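Local atomic coordinates of arabinosyltransferase C (Mycobacterium tuberculosis, PDB entry 3PTY), a protein that probably polymerises arabinose into the arabinan of cell-wall arabinogalactan, its crystallised C-terminal extracellular domain being a lectin-like carbohydrate-binding module. Residues Ala61-Ala66 / Met145-Trp150; Phe173-Val178 / Ser196-Asp201; Leu227-Gln232 / Ile240-Pro245. One frame throughout, in Å; residues are numbered along the deposited sequence.

Contact 1: Ala61-Ala66 / Met145-Trp150; sequences AGLSEA and MLRSGW
Strand L63-E65 runs antiparallel to M145-R147, their axes 4.6 Å apart at closest and 166° between directions, with L63 opposite R147 and E65 opposite M145 as hydrogen-bonded pairs and S64 opposite L146 as the non-hydrogen-bonded pair between them. The E65 N to M145 O bond is 2.8 Å long and almost straight (177° at the hydrogen); M145 N answers to E65 O, and R147 N to L63 O. At the other end R147 O receives two donors: L63 N at 2.8 Å, and more weakly G62 N at 3.0 Å. Two residues facing one is the signature of a classic beta bulge.

L63, E65, M145 and R147 project from one face. CD2 of L63 reaches M145 CB (4.1 Å), while its CB lies over one face of the R147 guanidinium, 3.7 Å above the plane and displaced toward the rim. The R147 chain can fold back over L63 because it bends at chi3 (75°). The E65 side chain crosses that of M145 obliquely, OE1 coming within 3.3 Å of M145 CG. On the reverse face the buried L146 turns CD1 to within 3.4 Å of L63 O, a carbonyl that also meets the L146 CA-H, and S64 CB also approaches that methyl, more loosely.

The strand 63-65 is outermost in its sheet within this chain, whereas L146 and S148 continue the bonding to A229 and L227. Four good main-chain bonds, with the weak fifth from G62, thus set the register, and the side chains add mainly apolar and aliphatic-to-polar contact without a salt bridge.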
loop_
_atom_site.group_PDB
_atom_site.type_symbol
_atom_site.label_atom_id
_atom_site.label_comp_id
_atom_site.label_asym_id
_atom_site.label_seq_id
_atom_site.Cartn_x
_atom_site.Cartn_y
_atom_site.Cartn_z
ATOM N N ALA A 61 -0.856 -17.282 -35.909
ATOM C CA ALA A 61 -0.633 -17.772 -37.273
ATOM C C ALA A 61 -0.340 -19.269 -37.364
ATOM O O ALA A 61 -0.527 -19.875 -38.415
ATOM C CB ALA A 61 0.475 -16.977 -37.951
ATOM N N GLY A 62 0.127 -19.868 -36.276
ATOM C CA GLY A 62 0.416 -21.295 -36.289
ATOM C C GLY A 62 -0.860 -22.076 -36.054
ATOM O O GLY A 62 -1.337 -22.817 -36.925
ATOM N N LEU A 63 -1.426 -21.894 -34.868
ATOM C CA LEU A 63 -2.658 -22.573 -34.499
ATOM C C LEU A 63 -3.372 -21.783 -33.421
ATOM O O LEU A 63 -2.755 -21.287 -32.479
ATOM C CB LEU A 63 -2.366 -23.973 -33.962
ATOM C CG LEU A 63 -3.581 -24.622 -33.288
ATOM C CD1 LEU A 63 -4.440 -25.298 -34.339
ATOM C CD2 LEU A 63 -3.156 -25.622 -32.223
ATOM N N SER A 64 -4.680 -21.668 -33.566
ATOM C CA SER A 64 -5.504 -21.096 -32.527
ATOM C C SER A 64 -6.727 -21.988 -32.366
ATOM O O SER A 64 -7.523 -22.134 -33.290
ATOM C CB SER A 64 -5.931 -19.684 -32.917
ATOM O OG SER A 64 -6.984 -19.232 -32.088
ATOM N N GLU A 65 -6.859 -22.605 -31.201
ATOM C CA GLU A 65 -8.056 -23.361 -30.885
ATOM C C GLU A 65 -8.722 -22.714 -29.688
ATOM O O GLU A 65 -8.179 -22.736 -28.591
ATOM C CB GLU A 65 -7.705 -24.816 -30.572
ATOM C CG GLU A 65 -8.896 -25.651 -30.124
ATOM C CD GLU A 65 -8.491 -27.056 -29.688
ATOM O OE1 GLU A 65 -7.464 -27.198 -28.994
ATOM O OE2 GLU A 65 -9.205 -28.015 -30.028
ATOM N N ALA A 66 -9.894 -22.129 -29.908
ATOM C CA ALA A 66 -10.623 -21.433 -28.856
ATOM C C ALA A 66 -9.808 -20.328 -28.160
ATOM O O ALA A 66 -10.058 -20.003 -27.002
ATOM C CB ALA A 66 -11.191 -22.432 -27.838
ATOM N N MET A 145 -5.871 -23.987 -27.234
ATOM C CA MET A 145 -4.438 -24.076 -27.492
ATOM C C MET A 145 -4.024 -22.953 -28.406
ATOM O O MET A 145 -4.807 -22.516 -29.243
ATOM C CB MET A 145 -4.088 -25.385 -28.195
ATOM C CG MET A 145 -4.539 -26.639 -27.489
ATOM S SD MET A 145 -3.916 -28.070 -28.394
ATOM C CE MET A 145 -2.153 -27.743 -28.332
ATOM N N LEU A 146 -2.777 -22.516 -28.278
ATOM C CA LEU A 146 -2.262 -21.475 -29.153
ATOM C C LEU A 146 -0.830 -21.775 -29.551
ATOM O O LEU A 146 -0.022 -22.204 -28.729
ATOM C CB LEU A 146 -2.324 -20.115 -28.461
ATOM C CG LEU A 146 -1.817 -18.908 -29.263
ATOM C CD1 LEU A 146 -2.740 -18.619 -30.451
ATOM C CD2 LEU A 146 -1.731 -17.685 -28.378
ATOM N N ARG A 147 -0.524 -21.536 -30.820
ATOM C CA ARG A 147 0.842 -21.551 -31.308
ATOM C C ARG A 147 0.977 -20.367 -32.243
ATOM O O ARG A 147 0.303 -20.309 -33.273
ATOM C CB ARG A 147 1.132 -22.852 -32.068
ATOM C CG ARG A 147 2.524 -22.920 -32.665
ATOM C CD ARG A 147 2.861 -24.333 -33.155
ATOM N NE ARG A 147 2.174 -24.677 -34.403
ATOM C CZ ARG A 147 1.202 -25.577 -34.504
ATOM N NH1 ARG A 147 0.787 -26.239 -33.426
ATOM N NH2 ARG A 147 0.648 -25.819 -35.685
ATOM N N SER A 148 1.824 -19.411 -31.879
ATOM C CA SER A 148 1.999 -18.225 -32.700
ATOM C C SER A 148 2.848 -18.554 -33.921
ATOM O O SER A 148 3.461 -19.621 -34.002
ATOM C CB SER A 148 2.674 -17.100 -31.902
ATOM O OG SER A 148 4.080 -17.321 -31.801
ATOM N N GLY A 149 2.888 -17.624 -34.867
ATOM C CA GLY A 149 3.868 -17.684 -35.929
ATOM C C GLY A 149 5.230 -17.345 -35.350
ATOM O O GLY A 149 5.359 -16.996 -34.160
ATOM N N TRP A 150 6.253 -17.436 -36.189
ATOM C CA TRP A 150 7.615 -17.150 -35.758
ATOM C C TRP A 150 7.928 -15.660 -35.731
ATOM O O TRP A 150 7.540 -14.915 -36.637
ATOM C CB TRP A 150 8.617 -17.862 -36.669
ATOM C CG TRP A 150 8.578 -19.355 -36.554
ATOM C CD1 TRP A 150 8.030 -20.237 -37.445
ATOM C CD2 TRP A 150 9.120 -20.145 -35.487
ATOM N NE1 TRP A 150 8.197 -21.529 -36.995
ATOM C CE2 TRP A 150 8.871 -21.502 -35.800
ATOM C CE3 TRP A 150 9.806 -19.839 -34.303
ATOM C CZ2 TRP A 150 9.272 -22.552 -34.969
ATOM C CZ3 TRP A 150 10.214 -20.891 -33.473
ATOM C CH2 TRP A 150 9.941 -22.229 -33.813
#

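Contact 2: Phe173-Val178 / Ser196-Asp201; sequences FDSREV and SMEFAD
The F199 ring meets V178 O at its edge, close to the ring plane, with CD1 3.9 Å from that oxygen; V178 CG1 touches the same CD1 at 4.0 Å. The F173 ring and the D201 carboxylate lie in planes only 14° apart but are obliquely placed, ring atom CE1 being 3.9 Å from OD2. Both pairs belong to the beta-sandwich of the lectin-like module, where the turn entering strand 178-183 packs against the interruption in the neighbouring strand 195-202. The first torsion of F173 (chi1 49°) carries the ring toward D201, although the bond to CB does not itself point at that segment; the side chain also rests on I240. The chief polar partner of D201 is R209, through a salt bridge to OD1.

S175 donates from OG to E198 OE1 at 2.9 Å, arriving well above the carboxylate plane (60° out of it), a departure from in-plane bonding. The extended E198 chain brings its other oxygen, OE2, to 3.4 Å from R176 CA, so the carboxylate lies across the start of the turn. R179 adds a long, weak ion pair to OE2.

Water fills in where the backbones part. One molecule donates to F173 O and D201 OD2. V178 O and F199 N are too far apart for a direct strand bond, and a second water probably bridges them: it lies unusually close to V178 O and S175 O, leaving those two bonds uncertain in detail, but accepts firmly from F199 N at 2.9 Å.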
loop_
_atom_site.group_PDB
_atom_site.type_symbol
_atom_site.label_atom_id
_atom_site.label_comp_id
_atom_site.label_asym_id
_atom_site.label_seq_id
_atom_site.Cartn_x
_atom_site.Cartn_y
_atom_site.Cartn_z
ATOM N N PHE A 173 -2.873 -19.501 -14.817
ATOM C CA PHE A 173 -2.298 -20.657 -15.483
ATOM C C PHE A 173 -1.012 -21.068 -14.796
ATOM O O PHE A 173 -0.390 -20.264 -14.109
ATOM C CB PHE A 173 -2.044 -20.346 -16.965
ATOM C CG PHE A 173 -1.322 -19.042 -17.200
ATOM C CD1 PHE A 173 0.066 -18.991 -17.203
ATOM C CD2 PHE A 173 -2.031 -17.870 -17.408
ATOM C CE1 PHE A 173 0.729 -17.798 -17.411
ATOM C CE2 PHE A 173 -1.373 -16.670 -17.624
ATOM C CZ PHE A 173 0.006 -16.631 -17.627
ATOM N N ASP A 174 -0.626 -22.328 -14.975
ATOM C CA ASP A 174 0.627 -22.837 -14.433
ATOM C C ASP A 174 1.763 -22.497 -15.384
ATOM O O ASP A 174 1.534 -22.259 -16.571
ATOM C CB ASP A 174 0.543 -24.350 -14.222
ATOM C CG ASP A 174 -0.447 -24.730 -13.132
ATOM O OD1 ASP A 174 -0.593 -23.956 -12.160
ATOM O OD2 ASP A 174 -1.078 -25.803 -13.245
ATOM N N SER A 175 2.987 -22.476 -14.869
ATOM C CA SER A 175 4.126 -22.036 -15.665
ATOM C C SER A 175 4.388 -22.966 -16.843
ATOM O O SER A 175 4.964 -22.558 -17.851
ATOM C CB SER A 175 5.382 -21.883 -14.794
ATOM O OG SER A 175 5.911 -23.144 -14.431
ATOM N N ARG A 176 3.960 -24.215 -16.723
ATOM C CA ARG A 176 4.139 -25.167 -17.818
ATOM C C ARG A 176 3.175 -24.907 -18.987
ATOM O O ARG A 176 3.371 -25.421 -20.086
ATOM C CB ARG A 176 3.954 -26.596 -17.303
ATOM C CG ARG A 176 2.650 -26.786 -16.549
ATOM C CD ARG A 176 2.324 -28.252 -16.314
ATOM N NE ARG A 176 0.910 -28.422 -15.994
ATOM C CZ ARG A 176 -0.046 -28.590 -16.905
ATOM N NH1 ARG A 176 0.262 -28.622 -18.196
ATOM N NH2 ARG A 176 -1.308 -28.731 -16.525
ATOM N N GLU A 177 2.139 -24.104 -18.758
ATOM C CA GLU A 177 1.099 -23.917 -19.773
ATOM C C GLU A 177 1.443 -22.872 -20.832
ATOM O O GLU A 177 0.769 -22.785 -21.856
ATOM C CB GLU A 177 -0.240 -23.561 -19.127
ATOM C CG GLU A 177 -0.889 -24.705 -18.365
ATOM C CD GLU A 177 -2.155 -24.265 -17.655
ATOM O OE1 GLU A 177 -3.223 -24.243 -18.297
ATOM O OE2 GLU A 177 -2.084 -23.940 -16.453
ATOM N N VAL A 178 2.473 -22.069 -20.577
ATOM C CA VAL A 178 2.909 -21.064 -21.544
ATOM C C VAL A 178 4.413 -21.170 -21.733
ATOM O O VAL A 178 5.183 -21.042 -20.781
ATOM C CB VAL A 178 2.542 -19.628 -21.101
ATOM C CG1 VAL A 178 3.048 -18.606 -22.124
ATOM C CG2 VAL A 178 1.035 -19.488 -20.919
ATOM N N SER A 196 12.823 -25.081 -25.846
ATOM C CA SER A 196 11.827 -24.171 -25.291
ATOM C C SER A 196 12.097 -23.896 -23.823
ATOM O O SER A 196 12.867 -24.617 -23.163
ATOM C CB SER A 196 10.426 -24.749 -25.463
ATOM O OG SER A 196 10.243 -25.880 -24.640
ATOM N N MET A 197 11.465 -22.845 -23.309
ATOM C CA MET A 197 11.589 -22.511 -21.898
ATOM C C MET A 197 10.264 -21.989 -21.366
ATOM O O MET A 197 9.348 -21.676 -22.132
ATOM C CB MET A 197 12.681 -21.458 -21.689
ATOM C CG MET A 197 12.389 -20.109 -22.358
ATOM S SD MET A 197 13.789 -18.987 -22.221
ATOM C CE MET A 197 13.996 -18.961 -20.443
ATOM N N GLU A 198 10.167 -21.921 -20.047
ATOM C CA GLU A 198 9.010 -21.337 -19.388
ATOM C C GLU A 198 9.306 -19.889 -19.038
ATOM O O GLU A 198 10.453 -19.448 -19.135
ATOM C CB GLU A 198 8.694 -22.128 -18.121
ATOM C CG GLU A 198 8.100 -23.483 -18.426
ATOM C CD GLU A 198 7.914 -24.324 -17.185
ATOM O OE1 GLU A 198 8.182 -23.820 -16.075
ATOM O OE2 GLU A 198 7.498 -25.491 -17.326
ATOM N N PHE A 199 8.269 -19.156 -18.640
ATOM C CA PHE A 199 8.410 -17.771 -18.215
ATOM C C PHE A 199 8.305 -17.707 -16.702
ATOM O O PHE A 199 7.641 -18.543 -16.088
ATOM C CB PHE A 199 7.266 -16.911 -18.774
ATOM C CG PHE A 199 7.355 -16.636 -20.250
ATOM C CD1 PHE A 199 6.786 -17.509 -21.165
ATOM C CD2 PHE A 199 7.978 -15.491 -20.717
ATOM C CE1 PHE A 199 6.853 -17.256 -22.523
ATOM C CE2 PHE A 199 8.046 -15.224 -22.072
ATOM C CZ PHE A 199 7.480 -16.109 -22.978
ATOM N N ALA A 200 8.935 -16.700 -16.108
ATOM C CA ALA A 200 8.649 -16.346 -14.723
ATOM C C ALA A 200 7.397 -15.483 -14.719
ATOM O O ALA A 200 7.339 -14.454 -15.388
ATOM C CB ALA A 200 9.809 -15.590 -14.109
ATOM N N ASP A 201 6.393 -15.911 -13.968
ATOM C CA ASP A 201 5.117 -15.218 -13.920
ATOM C C ASP A 201 5.172 -14.264 -12.728
ATOM O O ASP A 201 5.085 -14.695 -11.584
ATOM C CB ASP A 201 3.987 -16.244 -13.768
ATOM C CG ASP A 201 2.607 -15.613 -13.791
ATOM O OD1 ASP A 201 2.513 -14.372 -13.724
ATOM O OD2 ASP A 201 1.609 -16.360 -13.891
HETATM O O HOH W 1 2.165 -18.793 -14.552
HETATM O O HOH W 2 5.552 -20.161 -18.419
#

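Contact 3: Leu227-Gln232 / Ile240-Pro245. With CA (calcium ion), chain C.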
loop_
_atom_site.group_PDB
_atom_site.type_symbol
_atom_site.label_atom_id
_atom_site.label_comp_id
_atom_site.label_asym_id
_atom_site.label_seq_id
_atom_site.Cartn_x
_atom_site.Cartn_y
_atom_site.Cartn_z
ATOM N N LEU A 227 5.453 -18.382 -29.430
ATOM C CA LEU A 227 4.751 -18.680 -28.190
ATOM C C LEU A 227 3.843 -19.880 -28.370
ATOM O O LEU A 227 3.201 -20.034 -29.412
ATOM C CB LEU A 227 3.883 -17.484 -27.770
ATOM C CG LEU A 227 4.595 -16.148 -27.579
ATOM C CD1 LEU A 227 3.587 -15.070 -27.161
ATOM C CD2 LEU A 227 5.713 -16.296 -26.545
ATOM N N VAL A 228 3.775 -20.726 -27.350
ATOM C CA VAL A 228 2.815 -21.818 -27.353
ATOM C C VAL A 228 2.118 -21.835 -26.007
ATOM O O VAL A 228 2.744 -21.627 -24.967
ATOM C CB VAL A 228 3.478 -23.179 -27.641
ATOM C CG1 VAL A 228 4.152 -23.162 -29.019
ATOM C CG2 VAL A 228 4.479 -23.529 -26.554
ATOM N N ALA A 229 0.811 -22.054 -26.032
ATOM C CA ALA A 229 0.034 -22.054 -24.810
ATOM C C ALA A 229 -0.973 -23.187 -24.865
ATOM O O ALA A 229 -1.514 -23.500 -25.926
ATOM C CB ALA A 229 -0.678 -20.706 -24.616
ATOM N N ASP A 230 -1.223 -23.791 -23.714
ATOM C CA ASP A 230 -2.115 -24.933 -23.633
ATOM C C ASP A 230 -3.028 -24.741 -22.435
ATOM O O ASP A 230 -2.571 -24.699 -21.290
ATOM C CB ASP A 230 -1.305 -26.225 -23.502
ATOM C CG ASP A 230 -2.158 -27.467 -23.662
ATOM O OD1 ASP A 230 -3.270 -27.360 -24.224
ATOM O OD2 ASP A 230 -1.717 -28.551 -23.225
ATOM N N ASP A 231 -4.317 -24.591 -22.709
ATOM C CA ASP A 231 -5.304 -24.396 -21.663
ATOM C C ASP A 231 -6.366 -25.491 -21.724
ATOM O O ASP A 231 -7.436 -25.314 -22.327
ATOM C CB ASP A 231 -5.946 -23.020 -21.808
ATOM C CG ASP A 231 -7.068 -22.804 -20.837
ATOM O OD1 ASP A 231 -7.191 -23.609 -19.891
ATOM O OD2 ASP A 231 -7.828 -21.829 -21.020
ATOM N N GLN A 232 -6.057 -26.614 -21.085
ATOM C CA GLN A 232 -6.924 -27.788 -21.064
ATOM C C GLN A 232 -7.807 -27.824 -19.822
ATOM O O GLN A 232 -8.653 -28.701 -19.678
ATOM C CB GLN A 232 -6.078 -29.060 -21.098
ATOM C CG GLN A 232 -5.217 -29.201 -22.337
ATOM C CD GLN A 232 -6.041 -29.421 -23.588
ATOM O OE1 GLN A 232 -6.996 -30.198 -23.586
ATOM N NE2 GLN A 232 -5.675 -28.739 -24.668
ATOM N N ILE A 240 -6.172 -18.109 -20.264
ATOM C CA ILE A 240 -4.912 -17.460 -20.623
ATOM C C ILE A 240 -5.144 -16.410 -21.702
ATOM O O ILE A 240 -5.861 -16.664 -22.663
ATOM C CB ILE A 240 -3.908 -18.489 -21.194
ATOM C CG1 ILE A 240 -3.699 -19.645 -20.211
ATOM C CG2 ILE A 240 -2.566 -17.815 -21.502
ATOM C CD1 ILE A 240 -2.872 -20.798 -20.782
ATOM N N ALA A 241 -4.541 -15.235 -21.545
ATOM C CA ALA A 241 -4.536 -14.236 -22.612
ATOM C C ALA A 241 -3.104 -13.770 -22.850
ATOM O O ALA A 241 -2.365 -13.522 -21.896
ATOM C CB ALA A 241 -5.430 -13.050 -22.257
ATOM N N LEU A 242 -2.717 -13.651 -24.118
ATOM C CA LEU A 242 -1.339 -13.315 -24.471
ATOM C C LEU A 242 -1.268 -12.185 -25.482
ATOM O O LEU A 242 -2.223 -11.924 -26.208
ATOM C CB LEU A 242 -0.616 -14.533 -25.065
ATOM C CG LEU A 242 -0.503 -15.805 -24.214
ATOM C CD1 LEU A 242 0.141 -16.911 -25.030
ATOM C CD2 LEU A 242 0.291 -15.545 -22.948
ATOM N N THR A 243 -0.116 -11.526 -25.521
ATOM C CA THR A 243 0.198 -10.544 -26.550
ATOM C C THR A 243 1.568 -10.956 -27.082
ATOM O O THR A 243 2.188 -11.862 -26.523
ATOM C CB THR A 243 0.254 -9.121 -25.968
ATOM O OG1 THR A 243 1.134 -9.112 -24.839
ATOM C CG2 THR A 243 -1.140 -8.661 -25.526
ATOM N N PRO A 244 2.044 -10.318 -28.166
ATOM C CA PRO A 244 3.286 -10.814 -28.783
ATOM C C PRO A 244 4.547 -10.570 -27.964
ATOM O O PRO A 244 4.551 -9.723 -27.070
ATOM C CB PRO A 244 3.353 -10.043 -30.112
ATOM C CG PRO A 244 1.917 -9.739 -30.433
ATOM C CD PRO A 244 1.323 -9.401 -29.064
ATOM N N PRO A 245 5.624 -11.307 -28.281
ATOM C CA PRO A 245 6.874 -11.224 -27.517
ATOM C C PRO A 245 7.657 -9.952 -27.810
ATOM O O PRO A 245 7.621 -9.421 -28.925
ATOM C CB PRO A 245 7.669 -12.440 -28.000
ATOM C CG PRO A 245 7.134 -12.723 -29.390
ATOM C CD PRO A 245 5.682 -12.304 -29.367
HETATM CA CA CA C . -9.704 -22.911 -19.568
HETATM O O HOH W 3 -9.902 -24.396 -21.575
HETATM O O HOH W 4 -12.077 -22.973 -18.606
HETATM O O HOH W 5 -10.994 -20.966 -20.788
#
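The strands L227-D231 and I240-L242 run nearly antiparallel (163° between their directions) but their axes approach only to 8.8 Å, and I240 is the residue nearest D231. That spacing is about twice the separation of paired strands, and the segments share no backbone bond. They meet face to face through side chains.

The alternate residues L227, A229 and D231 point toward the partner, and I240, L242 and P245 point back. I240 carries CD1 to D231 CB at 3.9 Å and the D230 carbonyl oxygen at the same range; CG1 anti to the carbonyl carbon, with an extended chi2 (172°), gives it that reach. Next along, the A229 methyl receives L242 CD1 at 3.9 Å, the short side chain leaving room for the longer one opposite. L227 CD1 meets P245 CD at 4.1 Å and also comes to 3.6 Å from T243 O, a buried carbonyl oxygen that has no polar partner in the model. V167 touches both L227 and L242, extending the apolar layer.

The polar end is D231. Both carboxylate oxygens bind the calcium ion, OD1 and OD2 each at 2.6 Å. Three waters also bind it; one of them donates to D231 O at 2.7 Å, tying main chain and side chain to the same site. The carbonyl oxygens of D233 and H238 complete seven coordinating oxygens, D231 being bidentate. S135 OG bonds to both D231 OD2 and I240 N, linking the metal ligand to the start of the second strand.

Apolar side chains interleaved between facing strands are characteristic of a beta-sandwich, and the calcium site lies at one end of that interior, where the chain passes from strand 224-231 to strand 240-242.

In the fold
From the N terminus, contact 1 closes first, bringing 61-66 to 145-150 across 78 intervening residues and adding an outermost strand to the sheet. Contact 2 follows, spanning 17 residues between 173-178 and 196-201, and contact 3 comes last, closing the seven-residue passage through D233 and H238. The three lie in series, without nesting or crossing. Space joins them differently: contact 3 is central, since its strand 224-231 pairs with 144-152 of contact 1 through A229 N and L146 O, and with the start of strand 178-183 through D230 N and E177 O of contact 2. Contacts 1 and 2 do not touch, their nearest atoms being about 7 Å apart.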